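Local atomic coordinates of GH5 (Bacteroidetes bacterium AC2a, PDB entry 4YHE), a protein that probably hydrolyses beta-glucosidic bonds in cellulose and related glucans, as a family 5 glycoside hydrolase encoded with a polysaccharide utilization locus. Residues A[252-257]-A[263-268]; A[257-262]-A[268-273]; A[298-303]-A[308-313]. All blocks are in the same frame, centred on the assembly; numbering follows the deposited sequence.

Contact 1: residues A[252-257]-A[263-268]; sequences AKYNEW and DVVPGV
Glu-256 and Asp-263 bring the two loop segments together, their CA atoms 5.1 Å apart, and the chain beyond closes with a type II turn from Val-265 to Val-268. Both segments belong to the long loop that follows strand 236-242 of the barrel and runs from helix 246-249 to helix 270-285. The backbone N of Glu-256 donates to Asp-263 O at 3.0 Å. In return, the Glu-256 carboxylate reaches back to its partner's backbone. OE1 accepts from Asp-263 N at 3.0 Å in a nearly straight bond (171°), on its anti side, though well out of the carboxylate plane. The same OE1 also takes hydrogen bonds from Lys-262 N and Ser-387 OG. Asp-263 holds its CG anti to its own backbone nitrogen (chi1 180°), which carries OD2 to Asn-255 N at 2.9 Å. The N-H comes from above the carboxylate plane. Water 1 joins OD2 to Asn-255 ND2, and Arg-389 forms a salt bridge to OD2. The amide oxygen of Asn-255 is held by Arg-301. The ring of Tyr-254 lies across the start of the turn. Val-265 CA sits over its face, 4.1 Å from the centroid and 6° off the normal, a CH-pi contact. Val-265 CG2 touches CD1 at 3.8 Å, and Pro-266 CD packs near CZ and the hydroxyl end. Val-264 CG1 lies against Glu-256 O at 3.6 Å. Water 2 bridges this carbonyl to Val-265 N. Both carboxylates thus accept backbone N-H groups, and that of Asp-263 also takes a water and Arg-389. This fixes a loop that has no regular secondary structure. Arg-389 would probably offset part of their negative charge and tie the C-terminus to this loop.

Contact 2: residues A[257-262]-A[268-273]; sequences WGHTGK and VGEEAY
Gly-258 and Gly-269 face each other with CA atoms 4.6 Å apart, where a type I turn from Gly-258 to Gly-261 meets the start of helix 270-285. Gly-269 is the N-cap of that helix. Glu-270, in its first turn, bends at chi2 (95°) and sends its carboxylate across to His-259. OE2 takes two N-H groups from this one residue. The backbone N of His-259 bonds at 3.1 Å to the syn lone pair. ND1 bonds at 2.9 Å and 175°, with OE2 in the plane of the imidazole but the donor above the carboxylate plane. Tyr-312 OH adds a third hydrogen bond to OE2, and Tyr-381 stacks on the His-259 ring. Gly-258 CA lies 3.4 Å from Glu-270 OE1, which leaves little room beside it. Trp-257 lays its six-membered ring beside the helix start. CH2 meets Glu-270 CG at 3.7 Å, and CZ2 lies 3.7 Å from Gly-269 C. Its NE1 reaches Gly-269 O through water 3, while water 4 links Gly-258 N to Val-268 O. The buried carboxylate therefore has several donors, and the ND1 bond fixes the rotation of the imidazole.

Contact 3: residues A[298-303]-A[308-313]; sequences AVRRAS and EFRLYY
Ala-298, just past barrel strand 291-296, meets helix 304-323 with both its methyl and its carbonyl. CB touches Tyr-313 CE2 at 3.6 Å. The tyrosine hydroxyl goes on to Asp-244 O. Ala-298 O takes both nitrogens of one side of the Arg-310 guanidinium, NE at 2.9 Å and NH2 at 3.0 Å. The NH2 bond lies in the carbonyl plane. NE comes from above that plane, 42° out of it, and the oxygen itself stays close to the guanidinium plane. Arg-310 reaches this far because its chain is extended from CG to NE, starting from a CG anti to the backbone N (chi1 -177°).

Val-299 comes next. Its carbonyl oxygen packs against Arg-310 CD at 3.4 Å, and the same Val-299 O accepts a hydrogen bond from Arg-301 NE at 2.9 Å. This is the connection from the seventh strand of a TIM barrel to the helix that follows it, and Arg-310 ties the early part of the helix back to the loop just after the strand.

At Arg-300 the backbone and the base of the side chain lie over one face of the Arg-310 guanidinium, with CB 3.4 Å from NH1. The guanidinium planes of the two arginines are 64° apart. The end of Arg-300 leads away to Ser-336 O, and Glu-307 forms a salt bridge with Arg-310 NH1. Replacing Arg-310 by alanine removes both donors to Ala-298 O and would probably leave Glu-307 without its charged mate.

Arg-301 also reaches Asn-255 OD1 in the preceding loop and Tyr-248 O in helix 246-249. Ser-303 ends the segment as N-cap of helix 304-323.

All three contacts lie on one side of the TIM barrel. Contacts 1 and 2 come first along the chain, in the connection between strands 236-242 and 291-296. Their segments alternate, they share Trp-257 and Val-268, and their centres are about 8 Å apart. Contact 3 follows in series, after strand 291-296. Its centre is about 11 Å from that of contact 1 and about 13 Å from that of contact 2. Helix 304-323 joins the set. Its Phe-309 packs against Trp-257 and Thr-260, and its Tyr-312 packs against Trp-257. Two consecutive strand-to-helix connections of the barrel are thus packed into one unit.

Contact 1: residues A[252-257]-A[263-268]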
loop_
_atom_site.group_PDB
_atom_site.type_symbol
_atom_site.label_atom_id
_atom_site.label_comp_id
_atom_site.label_asym_id
_atom_site.label_seq_id
_atom_site.Cartn_x
_atom_site.Cartn_y
_atom_site.Cartn_z
ATOM N N ALA A 252 -10.391 16.080 2.411
ATOM C CA ALA A 252 -10.707 17.215 1.536
ATOM C C ALA A 252 -11.422 18.365 2.243
ATOM O O ALA A 252 -12.294 19.005 1.659
ATOM C CB ALA A 252 -11.550 16.756 0.351
ATOM N N LYS A 253 -11.083 18.610 3.512
ATOM C CA LYS A 253 -11.513 19.819 4.149
ATOM C C LYS A 253 -10.916 21.027 3.446
ATOM O O LYS A 253 -11.557 22.095 3.377
ATOM C CB LYS A 253 -11.074 19.849 5.593
ATOM C CG LYS A 253 -11.889 18.935 6.483
ATOM C CD LYS A 253 -11.301 18.940 7.860
ATOM C CE LYS A 253 -11.814 17.805 8.703
ATOM N NZ LYS A 253 -13.241 17.923 9.014
ATOM N N TYR A 254 -9.687 20.872 2.969
ATOM C CA TYR A 254 -9.039 21.879 2.156
ATOM C C TYR A 254 -8.907 21.361 0.722
ATOM O O TYR A 254 -8.612 20.188 0.507
ATOM C CB TYR A 254 -7.656 22.176 2.719
ATOM C CG TYR A 254 -7.677 22.705 4.142
ATOM C CD1 TYR A 254 -7.702 21.828 5.232
ATOM C CD2 TYR A 254 -7.706 24.073 4.400
ATOM C CE1 TYR A 254 -7.720 22.295 6.538
ATOM C CE2 TYR A 254 -7.723 24.560 5.703
ATOM C CZ TYR A 254 -7.733 23.659 6.774
ATOM O OH TYR A 254 -7.790 24.130 8.073
ATOM N N ASN A 255 -9.040 22.245 -0.263
ATOM C CA ASN A 255 -9.026 21.792 -1.636
ATOM C C ASN A 255 -7.932 22.377 -2.511
ATOM O O ASN A 255 -7.966 22.210 -3.718
ATOM C CB ASN A 255 -10.431 21.971 -2.230
ATOM C CG ASN A 255 -11.394 20.941 -1.688
ATOM O OD1 ASN A 255 -11.286 19.765 -2.004
ATOM N ND2 ASN A 255 -12.271 21.360 -0.796
ATOM N N GLU A 256 -6.951 23.010 -1.889
ATOM C CA GLU A 256 -5.732 23.421 -2.568
ATOM C C GLU A 256 -4.512 22.919 -1.784
ATOM O O GLU A 256 -4.616 22.574 -0.596
ATOM C CB GLU A 256 -5.750 24.951 -2.753
ATOM C CG GLU A 256 -6.865 25.432 -3.676
ATOM C CD GLU A 256 -6.903 26.940 -3.947
ATOM O OE1 GLU A 256 -6.347 27.730 -3.160
ATOM O OE2 GLU A 256 -7.523 27.330 -4.966
ATOM N N TRP A 257 -3.354 22.872 -2.441
ATOM C CA TRP A 257 -2.133 22.360 -1.828
ATOM C C TRP A 257 -0.927 23.022 -2.436
ATOM O O TRP A 257 -0.907 23.290 -3.643
ATOM C CB TRP A 257 -2.029 20.834 -2.013
ATOM C CG TRP A 257 -0.821 20.193 -1.392
ATOM C CD1 TRP A 257 -0.688 19.770 -0.087
ATOM C CD2 TRP A 257 0.419 19.882 -2.032
ATOM N NE1 TRP A 257 0.548 19.233 0.113
ATOM C CE2 TRP A 257 1.239 19.258 -1.070
ATOM C CE3 TRP A 257 0.904 20.030 -3.338
ATOM C CZ2 TRP A 257 2.519 18.808 -1.362
ATOM C CZ3 TRP A 257 2.168 19.603 -3.611
ATOM C CH2 TRP A 257 2.976 19.008 -2.635
ATOM N N ASP A 263 -6.448 27.892 -0.185
ATOM C CA ASP A 263 -7.294 27.036 0.680
ATOM C C ASP A 263 -6.484 25.784 1.029
ATOM O O ASP A 263 -6.759 24.689 0.529
ATOM C CB ASP A 263 -8.579 26.684 -0.046
ATOM C CG ASP A 263 -9.505 25.803 0.765
ATOM O OD1 ASP A 263 -9.631 26.039 1.971
ATOM O OD2 ASP A 263 -10.109 24.883 0.164
ATOM N N VAL A 264 -5.511 25.960 1.916
ATOM C CA VAL A 264 -4.495 24.948 2.172
ATOM C C VAL A 264 -4.455 24.547 3.618
ATOM O O VAL A 264 -4.810 25.352 4.473
ATOM C CB VAL A 264 -3.090 25.449 1.792
ATOM C CG1 VAL A 264 -2.981 25.638 0.282
ATOM C CG2 VAL A 264 -2.729 26.719 2.552
ATOM N N VAL A 265 -3.979 23.329 3.889
ATOM C CA VAL A 265 -3.638 22.908 5.246
ATOM C C VAL A 265 -2.536 23.846 5.749
ATOM O O VAL A 265 -1.467 23.964 5.108
ATOM C CB VAL A 265 -3.148 21.438 5.332
ATOM C CG1 VAL A 265 -2.652 21.117 6.743
ATOM C CG2 VAL A 265 -4.224 20.436 4.908
ATOM N N PRO A 266 -2.784 24.566 6.857
ATOM C CA PRO A 266 -1.795 25.590 7.227
ATOM C C PRO A 266 -0.400 25.072 7.489
ATOM O O PRO A 266 -0.196 24.181 8.292
ATOM C CB PRO A 266 -2.396 26.219 8.504
ATOM C CG PRO A 266 -3.849 26.099 8.284
ATOM C CD PRO A 266 -4.004 24.708 7.675
ATOM N N GLY A 267 0.550 25.626 6.750
ATOM C CA GLY A 267 1.945 25.299 6.897
ATOM C C GLY A 267 2.378 23.916 6.473
ATOM O O GLY A 267 3.479 23.508 6.820
ATOM N N VAL A 268 1.537 23.185 5.741
ATOM C CA VAL A 268 1.908 21.836 5.328
ATOM C C VAL A 268 1.797 21.699 3.806
ATOM O O VAL A 268 0.705 21.566 3.255
ATOM C CB VAL A 268 1.038 20.757 5.985
ATOM C CG1 VAL A 268 1.601 19.387 5.623
ATOM C CG2 VAL A 268 0.993 20.937 7.510
HETATM O O HOH W 1 -12.584 24.036 0.608
HETATM O O HOH W 2 -3.115 21.833 1.599
#

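Contact 2: residues A[257-262]-A[268-273]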
loop_
_atom_site.group_PDB
_atom_site.type_symbol
_atom_site.label_atom_id
_atom_site.label_comp_id
_atom_site.label_asym_id
_atom_site.label_seq_id
_atom_site.Cartn_x
_atom_site.Cartn_y
_atom_site.Cartn_z
ATOM N N TRP A 257 -3.354 22.872 -2.441
ATOM C CA TRP A 257 -2.133 22.360 -1.828
ATOM C C TRP A 257 -0.927 23.022 -2.436
ATOM O O TRP A 257 -0.907 23.290 -3.643
ATOM C CB TRP A 257 -2.029 20.834 -2.013
ATOM C CG TRP A 257 -0.821 20.193 -1.392
ATOM C CD1 TRP A 257 -0.688 19.770 -0.087
ATOM C CD2 TRP A 257 0.419 19.882 -2.032
ATOM N NE1 TRP A 257 0.548 19.233 0.113
ATOM C CE2 TRP A 257 1.239 19.258 -1.070
ATOM C CE3 TRP A 257 0.904 20.030 -3.338
ATOM C CZ2 TRP A 257 2.519 18.808 -1.362
ATOM C CZ3 TRP A 257 2.168 19.603 -3.611
ATOM C CH2 TRP A 257 2.976 19.008 -2.635
ATOM N N GLY A 258 0.047 23.310 -1.585
ATOM C CA GLY A 258 1.313 23.861 -2.002
ATOM C C GLY A 258 1.374 25.377 -1.965
ATOM O O GLY A 258 0.422 26.064 -1.580
ATOM N N HIS A 259 2.496 25.874 -2.465
ATOM C CA HIS A 259 2.877 27.255 -2.304
ATOM C C HIS A 259 1.992 28.236 -3.074
ATOM O O HIS A 259 1.930 29.390 -2.694
ATOM C CB HIS A 259 4.346 27.423 -2.670
ATOM C CG HIS A 259 4.609 27.388 -4.145
ATOM N ND1 HIS A 259 4.660 26.214 -4.865
ATOM C CD2 HIS A 259 4.874 28.385 -5.024
ATOM C CE1 HIS A 259 4.955 26.487 -6.126
ATOM N NE2 HIS A 259 5.063 27.798 -6.253
ATOM N N THR A 260 1.303 27.800 -4.123
ATOM C CA THR A 260 0.340 28.672 -4.808
ATOM C C THR A 260 -1.095 28.530 -4.314
ATOM O O THR A 260 -1.983 29.275 -4.720
ATOM C CB THR A 260 0.342 28.450 -6.340
ATOM O OG1 THR A 260 -0.033 27.096 -6.651
ATOM C CG2 THR A 260 1.724 28.733 -6.916
ATOM N N GLY A 261 -1.348 27.555 -3.450
ATOM C CA GLY A 261 -2.690 27.389 -2.885
ATOM C C GLY A 261 -3.016 28.455 -1.859
ATOM O O GLY A 261 -2.145 28.918 -1.144
ATOM N N LYS A 262 -4.285 28.810 -1.771
ATOM C CA LYS A 262 -4.776 29.618 -0.661
ATOM C C LYS A 262 -5.617 28.793 0.329
ATOM O O LYS A 262 -5.514 28.988 1.535
ATOM C CB LYS A 262 -5.590 30.799 -1.193
ATOM C CG LYS A 262 -4.788 31.747 -2.078
ATOM C CD LYS A 262 -3.854 32.611 -1.254
ATOM C CE LYS A 262 -3.050 33.554 -2.133
ATOM N NZ LYS A 262 -3.948 34.393 -2.982
ATOM N N VAL A 268 1.537 23.185 5.741
ATOM C CA VAL A 268 1.908 21.836 5.328
ATOM C C VAL A 268 1.797 21.699 3.806
ATOM O O VAL A 268 0.705 21.566 3.255
ATOM C CB VAL A 268 1.038 20.757 5.985
ATOM C CG1 VAL A 268 1.601 19.387 5.623
ATOM C CG2 VAL A 268 0.993 20.937 7.510
ATOM N N GLY A 269 2.943 21.717 3.146
ATOM C CA GLY A 269 2.986 21.644 1.710
ATOM C C GLY A 269 4.163 20.860 1.192
ATOM O O GLY A 269 4.465 19.816 1.695
ATOM N N GLU A 270 4.828 21.385 0.162
ATOM C CA GLU A 270 5.898 20.671 -0.499
ATOM C C GLU A 270 7.051 20.254 0.393
ATOM O O GLU A 270 7.502 19.108 0.329
ATOM C CB GLU A 270 6.462 21.503 -1.661
ATOM C CG GLU A 270 5.469 21.771 -2.770
ATOM C CD GLU A 270 4.747 23.116 -2.642
ATOM O OE1 GLU A 270 4.641 23.657 -1.519
ATOM O OE2 GLU A 270 4.281 23.631 -3.682
ATOM N N GLU A 271 7.548 21.191 1.199
ATOM C CA GLU A 271 8.692 20.927 2.067
ATOM C C GLU A 271 8.399 19.788 3.053
ATOM O O GLU A 271 9.229 18.906 3.289
ATOM C CB GLU A 271 9.074 22.180 2.874
ATOM C CG GLU A 271 9.733 23.269 2.053
ATOM C CD GLU A 271 10.223 24.439 2.913
ATOM O OE1 GLU A 271 9.645 24.676 4.013
ATOM O OE2 GLU A 271 11.188 25.125 2.478
ATOM N N ALA A 272 7.216 19.817 3.634
ATOM C CA ALA A 272 6.829 18.743 4.555
ATOM C C ALA A 272 6.858 17.368 3.877
ATOM O O ALA A 272 7.400 16.419 4.410
ATOM C CB ALA A 272 5.470 19.031 5.113
ATOM N N TYR A 273 6.287 17.278 2.685
ATOM C CA TYR A 273 6.167 15.990 2.017
ATOM C C TYR A 273 7.551 15.482 1.625
ATOM O O TYR A 273 7.892 14.330 1.860
ATOM C CB TYR A 273 5.198 16.070 0.820
ATOM C CG TYR A 273 4.646 14.711 0.397
ATOM C CD1 TYR A 273 5.448 13.783 -0.223
ATOM C CD2 TYR A 273 3.326 14.343 0.677
ATOM C CE1 TYR A 273 4.959 12.532 -0.603
ATOM C CE2 TYR A 273 2.826 13.109 0.311
ATOM C CZ TYR A 273 3.656 12.194 -0.332
ATOM O OH TYR A 273 3.175 10.937 -0.688
HETATM O O HOH W 3 2.354 18.169 2.209
HETATM O O HOH W 4 -0.407 22.987 1.231
#

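Contact 3: residues A[298-303]-A[308-313]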
loop_
_atom_site.group_PDB
_atom_site.type_symbol
_atom_site.label_atom_id
_atom_site.label_comp_id
_atom_site.label_asym_id
_atom_site.label_seq_id
_atom_site.Cartn_x
_atom_site.Cartn_y
_atom_site.Cartn_z
ATOM N N ALA A 298 -4.736 11.108 -3.383
ATOM C CA ALA A 298 -5.538 12.259 -3.013
ATOM C C ALA A 298 -6.845 12.141 -3.773
ATOM O O ALA A 298 -6.865 11.819 -4.998
ATOM C CB ALA A 298 -4.838 13.564 -3.385
ATOM N N VAL A 299 -7.933 12.484 -3.098
ATOM C CA VAL A 299 -9.238 12.411 -3.714
ATOM C C VAL A 299 -9.476 13.405 -4.847
ATOM O O VAL A 299 -8.816 14.442 -4.970
ATOM C CB VAL A 299 -10.383 12.510 -2.693
ATOM C CG1 VAL A 299 -10.257 11.371 -1.682
ATOM C CG2 VAL A 299 -10.460 13.885 -2.028
ATOM N N ARG A 300 -10.438 13.052 -5.682
ATOM C CA ARG A 300 -10.862 13.861 -6.803
ATOM C C ARG A 300 -11.620 15.095 -6.310
ATOM O O ARG A 300 -12.244 15.084 -5.239
ATOM C CB ARG A 300 -11.775 13.027 -7.720
ATOM C CG ARG A 300 -12.124 13.691 -9.058
ATOM C CD ARG A 300 -12.986 12.807 -9.936
ATOM N NE ARG A 300 -14.354 12.650 -9.450
ATOM C CZ ARG A 300 -15.331 13.535 -9.670
ATOM N NH1 ARG A 300 -15.093 14.679 -10.310
ATOM N NH2 ARG A 300 -16.542 13.278 -9.235
ATOM N N ARG A 301 -11.603 16.140 -7.124
ATOM C CA ARG A 301 -12.322 17.373 -6.807
ATOM C C ARG A 301 -13.404 17.704 -7.823
ATOM O O ARG A 301 -13.229 17.451 -9.026
ATOM C CB ARG A 301 -11.332 18.539 -6.753
ATOM C CG ARG A 301 -10.067 18.231 -5.991
ATOM C CD ARG A 301 -10.295 18.024 -4.500
ATOM N NE ARG A 301 -9.328 17.063 -3.971
ATOM C CZ ARG A 301 -8.744 17.110 -2.772
ATOM N NH1 ARG A 301 -8.996 18.084 -1.907
ATOM N NH2 ARG A 301 -7.886 16.162 -2.437
ATOM N N ALA A 302 -14.473 18.356 -7.370
ATOM C CA ALA A 302 -15.568 18.755 -8.296
ATOM C C ALA A 302 -15.214 19.913 -9.254
ATOM O O ALA A 302 -15.523 19.880 -10.450
ATOM C CB ALA A 302 -16.841 19.048 -7.509
ATOM N N SER A 303 -14.501 20.901 -8.740
ATOM C CA SER A 303 -14.095 22.073 -9.518
ATOM C C SER A 303 -12.860 21.791 -10.352
ATOM O O SER A 303 -11.928 21.139 -9.898
ATOM C CB SER A 303 -13.883 23.265 -8.551
ATOM O OG SER A 303 -12.589 23.847 -8.637
ATOM N N GLU A 308 -6.886 20.865 -10.689
ATOM C CA GLU A 308 -5.504 21.150 -11.117
ATOM C C GLU A 308 -4.510 21.043 -9.962
ATOM O O GLU A 308 -3.359 20.606 -10.153
ATOM C CB GLU A 308 -5.393 22.514 -11.811
ATOM C CG GLU A 308 -6.027 22.569 -13.215
ATOM C CD GLU A 308 -5.437 21.568 -14.191
ATOM O OE1 GLU A 308 -4.219 21.489 -14.296
ATOM O OE2 GLU A 308 -6.194 20.858 -14.859
ATOM N N PHE A 309 -4.953 21.409 -8.751
ATOM C CA PHE A 309 -4.110 21.230 -7.587
ATOM C C PHE A 309 -3.823 19.773 -7.239
ATOM O O PHE A 309 -2.729 19.475 -6.843
ATOM C CB PHE A 309 -4.683 21.951 -6.377
ATOM C CG PHE A 309 -4.425 23.422 -6.411
ATOM C CD1 PHE A 309 -3.233 23.937 -5.944
ATOM C CD2 PHE A 309 -5.366 24.286 -6.968
ATOM C CE1 PHE A 309 -2.986 25.311 -5.997
ATOM C CE2 PHE A 309 -5.128 25.641 -7.018
ATOM C CZ PHE A 309 -3.932 26.151 -6.549
ATOM N N ARG A 310 -4.819 18.897 -7.367
ATOM C CA ARG A 310 -4.632 17.459 -7.228
ATOM C C ARG A 310 -3.592 16.896 -8.237
ATOM O O ARG A 310 -2.726 16.096 -7.882
ATOM C CB ARG A 310 -5.992 16.762 -7.357
ATOM C CG ARG A 310 -5.929 15.244 -7.158
ATOM C CD ARG A 310 -7.090 14.564 -7.845
ATOM N NE ARG A 310 -7.259 13.177 -7.481
ATOM C CZ ARG A 310 -8.036 12.293 -8.113
ATOM N NH1 ARG A 310 -8.693 12.604 -9.207
ATOM N NH2 ARG A 310 -8.113 11.064 -7.667
ATOM N N LEU A 311 -3.659 17.343 -9.480
ATOM C CA LEU A 311 -2.708 16.906 -10.495
ATOM C C LEU A 311 -1.308 17.408 -10.176
ATOM O O LEU A 311 -0.360 16.652 -10.307
ATOM C CB LEU A 311 -3.137 17.345 -11.904
ATOM C CG LEU A 311 -4.495 16.888 -12.400
ATOM C CD1 LEU A 311 -4.712 17.253 -13.876
ATOM C CD2 LEU A 311 -4.635 15.382 -12.260
ATOM N N TYR A 312 -1.209 18.664 -9.734
ATOM C CA TYR A 312 0.044 19.252 -9.242
ATOM C C TYR A 312 0.610 18.436 -8.099
ATOM O O TYR A 312 1.762 18.096 -8.091
ATOM C CB TYR A 312 -0.151 20.718 -8.804
ATOM C CG TYR A 312 1.046 21.297 -8.113
ATOM C CD1 TYR A 312 2.217 21.583 -8.833
ATOM C CD2 TYR A 312 1.036 21.570 -6.745
ATOM C CE1 TYR A 312 3.330 22.089 -8.210
ATOM C CE2 TYR A 312 2.145 22.111 -6.119
ATOM C CZ TYR A 312 3.296 22.366 -6.862
ATOM O OH TYR A 312 4.411 22.883 -6.291
ATOM N N TYR A 313 -0.228 18.101 -7.126
ATOM C CA TYR A 313 0.212 17.227 -6.045
ATOM C C TYR A 313 0.824 15.919 -6.543
ATOM O O TYR A 313 1.913 15.558 -6.122
ATOM C CB TYR A 313 -0.980 17.017 -5.126
ATOM C CG TYR A 313 -0.836 16.037 -4.001
ATOM C CD1 TYR A 313 -0.269 16.416 -2.779
ATOM C CD2 TYR A 313 -1.357 14.768 -4.104
ATOM C CE1 TYR A 313 -0.223 15.538 -1.702
ATOM C CE2 TYR A 313 -1.310 13.883 -3.035
ATOM C CZ TYR A 313 -0.739 14.265 -1.843
ATOM O OH TYR A 313 -0.709 13.389 -0.795
#